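Side-chain contacts in Endonuclease/exonuclease/phosphatase (Beutenbergia cavernae DSM 12333, PDB 4RUW), which belongs to the endonuclease/exonuclease/phosphatase family, joining a DNase I-like domain to an Ig-like domain, and carries a bound zinc ion: residues 98-101 / 105-108; 267-272 / 362-367. All blocks are in the same frame, centred on the assembly; numbering follows the deposited sequence. Where two conformers were deposited one is given.

Contact 1: 98-101 / 105-108; sequences HRDA and GSHG. With ZN (zinc ion), chain B.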
loop_
_atom_site.group_PDB
_atom_site.type_symbol
_atom_site.label_atom_id
_atom_site.label_comp_id
_atom_site.label_asym_id
_atom_site.label_seq_id
_atom_site.Cartn_x
_atom_site.Cartn_y
_atom_site.Cartn_z
ATOM N N HIS A 98 8.344 -18.206 5.129
ATOM C CA HIS A 98 8.935 -19.356 4.448
ATOM C C HIS A 98 8.185 -20.645 4.726
ATOM O O HIS A 98 7.577 -20.826 5.785
ATOM C CB HIS A 98 10.416 -19.546 4.803
ATOM C CG HIS A 98 11.329 -18.631 4.045
ATOM N ND1 HIS A 98 12.687 -18.875 3.939
ATOM C CD2 HIS A 98 11.074 -17.491 3.366
ATOM C CE1 HIS A 98 13.223 -17.897 3.204
ATOM N NE2 HIS A 98 12.276 -17.057 2.855
ATOM N N ARG A 99 8.231 -21.542 3.751
ATOM C CA ARG A 99 7.770 -22.894 3.953
ATOM C C ARG A 99 8.886 -23.784 3.425
ATOM O O ARG A 99 9.009 -24.002 2.215
ATOM C CB ARG A 99 6.445 -23.127 3.229
ATOM C CG ARG A 99 5.875 -24.517 3.443
ATOM C CD ARG A 99 4.363 -24.522 3.373
ATOM N NE ARG A 99 3.859 -24.405 2.009
ATOM C CZ ARG A 99 2.569 -24.283 1.706
ATOM N NH1 ARG A 99 1.659 -24.245 2.670
ATOM N NH2 ARG A 99 2.184 -24.188 0.443
ATOM N N ASP A 100 9.730 -24.253 4.343
ATOM C CA ASP A 100 10.989 -24.916 3.997
ATOM C C ASP A 100 11.017 -26.365 4.450
ATOM O O ASP A 100 10.573 -26.678 5.554
ATOM C CB ASP A 100 12.179 -24.254 4.699
ATOM C CG ASP A 100 12.387 -22.806 4.329
ATOM O OD1 ASP A 100 11.952 -22.344 3.239
ATOM O OD2 ASP A 100 13.026 -22.112 5.154
ATOM N N ALA A 101 11.593 -27.229 3.619
ATOM C CA ALA A 101 11.963 -28.580 4.024
ATOM C C ALA A 101 13.146 -28.490 5.005
ATOM O O ALA A 101 13.784 -27.448 5.105
ATOM C CB ALA A 101 12.346 -29.392 2.784
ATOM N N GLY A 105 19.758 -24.074 8.059
ATOM C CA GLY A 105 19.131 -22.767 8.031
ATOM C C GLY A 105 17.646 -22.772 7.740
ATOM O O GLY A 105 17.041 -21.710 7.628
ATOM N N SER A 106 17.052 -23.955 7.629
ATOM C CA SER A 106 15.622 -24.052 7.326
ATOM C C SER A 106 14.758 -23.317 8.348
ATOM O O SER A 106 15.092 -23.291 9.529
ATOM C CB SER A 106 15.197 -25.516 7.246
ATOM O OG SER A 106 13.791 -25.636 7.124
ATOM N N HIS A 107 13.657 -22.727 7.881
ATOM C CA HIS A 107 12.696 -22.036 8.735
ATOM C C HIS A 107 11.486 -22.906 9.056
ATOM O O HIS A 107 10.567 -22.473 9.754
ATOM C CB HIS A 107 12.214 -20.754 8.047
ATOM C CG HIS A 107 13.286 -19.723 7.882
ATOM N ND1 HIS A 107 14.004 -19.575 6.711
ATOM C CD2 HIS A 107 13.777 -18.802 8.744
ATOM C CE1 HIS A 107 14.889 -18.601 6.864
ATOM N NE2 HIS A 107 14.778 -18.125 8.094
ATOM N N GLY A 108 11.472 -24.125 8.527
ATOM C CA GLY A 108 10.345 -25.021 8.701
ATOM C C GLY A 108 9.086 -24.518 8.018
ATOM O O GLY A 108 9.146 -23.689 7.112
HETATM ZN ZN ZN B . 13.680 -20.344 4.835
#

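Contact 2: 267-272 / 362-367; sequences WRQVND and RLSVCK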
loop_
_atom_site.group_PDB
_atom_site.type_symbol
_atom_site.label_atom_id
_atom_site.label_comp_id
_atom_site.label_asym_id
_atom_site.label_seq_id
_atom_site.Cartn_x
_atom_site.Cartn_y
_atom_site.Cartn_z
ATOM N N TRP A 267 -2.642 5.191 4.663
ATOM C CA TRP A 267 -1.865 5.875 5.687
ATOM C C TRP A 267 -1.872 7.382 5.465
ATOM O O TRP A 267 -2.099 8.170 6.385
ATOM C CB TRP A 267 -0.419 5.375 5.680
ATOM C CG TRP A 267 0.406 6.055 6.743
ATOM C CD1 TRP A 267 1.099 7.237 6.629
ATOM C CD2 TRP A 267 0.592 5.608 8.094
ATOM N NE1 TRP A 267 1.711 7.537 7.829
ATOM C CE2 TRP A 267 1.413 6.559 8.738
ATOM C CE3 TRP A 267 0.154 4.489 8.810
ATOM C CZ2 TRP A 267 1.788 6.427 10.074
ATOM C CZ3 TRP A 267 0.544 4.357 10.129
ATOM C CH2 TRP A 267 1.351 5.315 10.747
ATOM N N ARG A 268 -1.619 7.780 4.222
ATOM C CA ARG A 268 -1.447 9.173 3.873
ATOM C C ARG A 268 -2.750 9.976 3.955
ATOM O O ARG A 268 -2.715 11.201 4.002
ATOM C CB ARG A 268 -0.861 9.200 2.468
ATOM C CG ARG A 268 -0.365 10.503 1.963
ATOM C CD ARG A 268 0.245 10.268 0.590
ATOM N NE ARG A 268 0.975 11.440 0.168
ATOM C CZ ARG A 268 1.872 11.445 -0.807
ATOM N NH1 ARG A 268 2.135 10.330 -1.493
ATOM N NH2 ARG A 268 2.480 12.582 -1.105
ATOM N N GLN A 269 -3.896 9.300 3.985
ATOM C CA GLN A 269 -5.171 9.993 4.152
ATOM C C GLN A 269 -5.342 10.497 5.582
ATOM O O GLN A 269 -5.954 11.543 5.797
ATOM C CB GLN A 269 -6.359 9.084 3.817
ATOM C CG GLN A 269 -6.306 8.386 2.473
ATOM C CD GLN A 269 -6.071 9.335 1.321
ATOM O OE1 GLN A 269 -6.883 10.215 1.048
ATOM N NE2 GLN A 269 -4.954 9.150 0.626
ATOM N N VAL A 270 -4.822 9.745 6.555
ATOM C CA VAL A 270 -5.117 10.018 7.959
ATOM C C VAL A 270 -3.909 10.414 8.797
ATOM O O VAL A 270 -4.079 10.939 9.894
ATOM C CB VAL A 270 -5.831 8.830 8.659
ATOM C CG1 VAL A 270 -7.266 8.693 8.174
ATOM C CG2 VAL A 270 -5.043 7.534 8.501
ATOM N N ASN A 271 -2.697 10.158 8.306
ATOM C CA ASN A 271 -1.469 10.390 9.072
ATOM C C ASN A 271 -0.438 11.084 8.201
ATOM O O ASN A 271 -0.511 11.026 6.975
ATOM C CB ASN A 271 -0.850 9.063 9.522
ATOM C CG ASN A 271 -1.712 8.297 10.516
ATOM O OD1 ASN A 271 -2.373 8.875 11.371
ATOM N ND2 ASN A 271 -1.681 6.972 10.420
ATOM N N ASP A 272 0.547 11.720 8.822
ATOM C CA ASP A 272 1.727 12.157 8.087
ATOM C C ASP A 272 2.540 10.931 7.673
ATOM O O ASP A 272 2.930 10.133 8.526
ATOM C CB ASP A 272 2.621 13.055 8.954
ATOM C CG ASP A 272 2.016 14.405 9.237
ATOM O OD1 ASP A 272 1.324 14.960 8.358
ATOM O OD2 ASP A 272 2.258 14.923 10.347
ATOM N N ARG A 362 -16.363 13.404 -1.845
ATOM C CA ARG A 362 -15.073 13.403 -1.173
ATOM C C ARG A 362 -13.995 13.786 -2.170
ATOM O O ARG A 362 -13.958 13.261 -3.282
ATOM C CB ARG A 362 -14.754 12.026 -0.577
ATOM C CG ARG A 362 -13.385 11.959 0.116
ATOM C CD ARG A 362 -13.073 10.558 0.614
ATOM N NE ARG A 362 -12.983 9.614 -0.498
ATOM C CZ ARG A 362 -13.048 8.293 -0.370
ATOM N NH1 ARG A 362 -13.202 7.750 0.826
ATOM N NH2 ARG A 362 -12.972 7.512 -1.440
ATOM N N LEU A 363 -13.117 14.699 -1.762
ATOM C CA LEU A 363 -11.975 15.089 -2.571
ATOM C C LEU A 363 -10.713 14.885 -1.745
ATOM O O LEU A 363 -10.571 15.474 -0.667
ATOM C CB LEU A 363 -12.119 16.556 -2.971
ATOM C CG LEU A 363 -11.322 17.175 -4.112
ATOM C CD1 LEU A 363 -11.273 16.241 -5.299
ATOM C CD2 LEU A 363 -11.955 18.500 -4.517
ATOM N N SER A 364 -9.825 14.020 -2.234
ATOM C CA SER A 364 -8.528 13.788 -1.614
ATOM C C SER A 364 -7.452 14.379 -2.522
ATOM O O SER A 364 -7.343 13.997 -3.692
ATOM C CB SER A 364 -8.288 12.289 -1.423
ATOM O OG SER A 364 -6.961 12.039 -0.979
ATOM N N VAL A 365 -6.677 15.319 -1.994
ATOM C CA VAL A 365 -5.722 16.065 -2.790
ATOM C C VAL A 365 -4.344 15.861 -2.198
ATOM O O VAL A 365 -4.128 16.051 -0.993
ATOM C CB VAL A 365 -6.072 17.559 -2.840
ATOM C CG1 VAL A 365 -5.090 18.310 -3.724
ATOM C CG2 VAL A 365 -7.474 17.735 -3.352
ATOM N N CYS A 366 -3.406 15.508 -3.061
ATOM C CA CYS A 366 -2.084 15.137 -2.609
ATOM C C CYS A 366 -0.989 15.821 -3.409
ATOM O O CYS A 366 -0.934 15.691 -4.633
ATOM C CB CYS A 366 -1.924 13.627 -2.720
ATOM S SG CYS A 366 -0.246 13.085 -2.505
ATOM N N LYS A 367 -0.132 16.558 -2.708
ATOM C CA LYS A 367 1.098 17.073 -3.291
ATOM C C LYS A 367 2.163 15.997 -3.096
ATOM O O LYS A 367 2.552 15.691 -1.965
ATOM C CB LYS A 367 1.538 18.370 -2.613
ATOM C CG LYS A 367 2.910 18.842 -3.084
ATOM C CD LYS A 367 3.365 20.103 -2.368
ATOM C CE LYS A 367 4.803 20.442 -2.717
ATOM N NZ LYS A 367 5.292 21.644 -1.981
HETATM O O HOH W 1 -5.401 10.294 -2.610
#

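Contact 1: 98-101 / 105-108
In the loop that leads from strand 91-98 to helix 110-118 the backbone doubles back on itself, so that D100 N donates to G108 O over 2.9 Å and the CA atoms of this pair lie 4.7 Å apart. The turn closes a zinc site of three histidines and one aspartate in the DNase I-like domain. H98, D100 and H107 supply three of the ligands, and H137, from another part of the chain, supplies the fourth. H98, at the end of the strand, and H107, in the loop, both bind through ND1, the ring nitrogen nearer the backbone, H98 ND1 at 2.0 Å from the zinc ion. H98 ND1 and H107 ND1 are 3.1 Å apart, drawn together by the shared metal with no hydrogen bond between them, and the two ring planes stand almost perpendicular, at 89°. With chi1 at -66° the imidazole of H107 folds back beside its own backbone N, which brings ND1 to the same ion that D100 binds.

D100 works with both oxygens. OD2 is the metal ligand, 1.9 Å from the zinc ion, and through its anti lone pair it also accepts from H107 N at 2.9 Å. The other oxygen, OD1, is held by S146 N, and these bonds together fix the rotation of the carboxylate. The negative charge would be expected to offset part of the charge of the metal. Further round the turn S106 ties the backbone down: its OG accepts from G108 N, an ST turn, while its own hydroxyl donates to A101 O at 2.7 Å, reaching that oxygen from above the carbonyl plane.

Contact 2: 267-272 / 362-367
The interface between the DNase I-like domain and the Ig-like domain is built here from the short helix 266-270 on one side and strand 360-367 of the Ig-like beta sandwich on the other. Two neighbouring helix residues, R268 and Q269, reach across to C366 and S364, which sit two apart on the strand and whose CB atoms point toward the helix. S364 OG donates to Q269 OE1 over 2.7 Å, lying in the carbonyl plane of the amide and on a lone pair of OE1. Q269 gets there by bending at chi2 (-53°), which curls its amide round toward the strand. A water bridges the same two side chains: it donates to S364 OG at 2.9 Å and accepts only weakly from Q269 NE2. The serine hydroxyl thus both gives and receives a hydrogen bond in this buried setting.

R268 instead runs extended from CG to NE and carries its guanidinium to the half-cystine C366, whose disulfide partner is C404. In the conformer given, one of two deposited, the sulfur lies over one face of the guanidinium, toward its rim. K367 O comes up near the guanidinium plane, at the edge, with R268 NH2 3.2 Å from it, and N368 OD1, just beyond the strand segment, accepts a hydrogen bond from that same NH2.

In the fold
Contact 1 and contact 2 lie on opposite sides of the centre of the chain, 40 Å between their centres and about 24 Å between nearest atoms, and they do not touch. Contact 1 is local: only three residues separate its segments, and it sits toward one end of the molecule, 27 Å from the chain centre. Contact 2 spans 89 intervening residues and joins the two domains 13 Å from that centre. The zinc ion joins both segments of contact 1, whereas the disulfide of contact 2 runs from C366 to C404, outside both segments, which meet through noncovalent contacts. The metal site therefore stands well away from the domain interface.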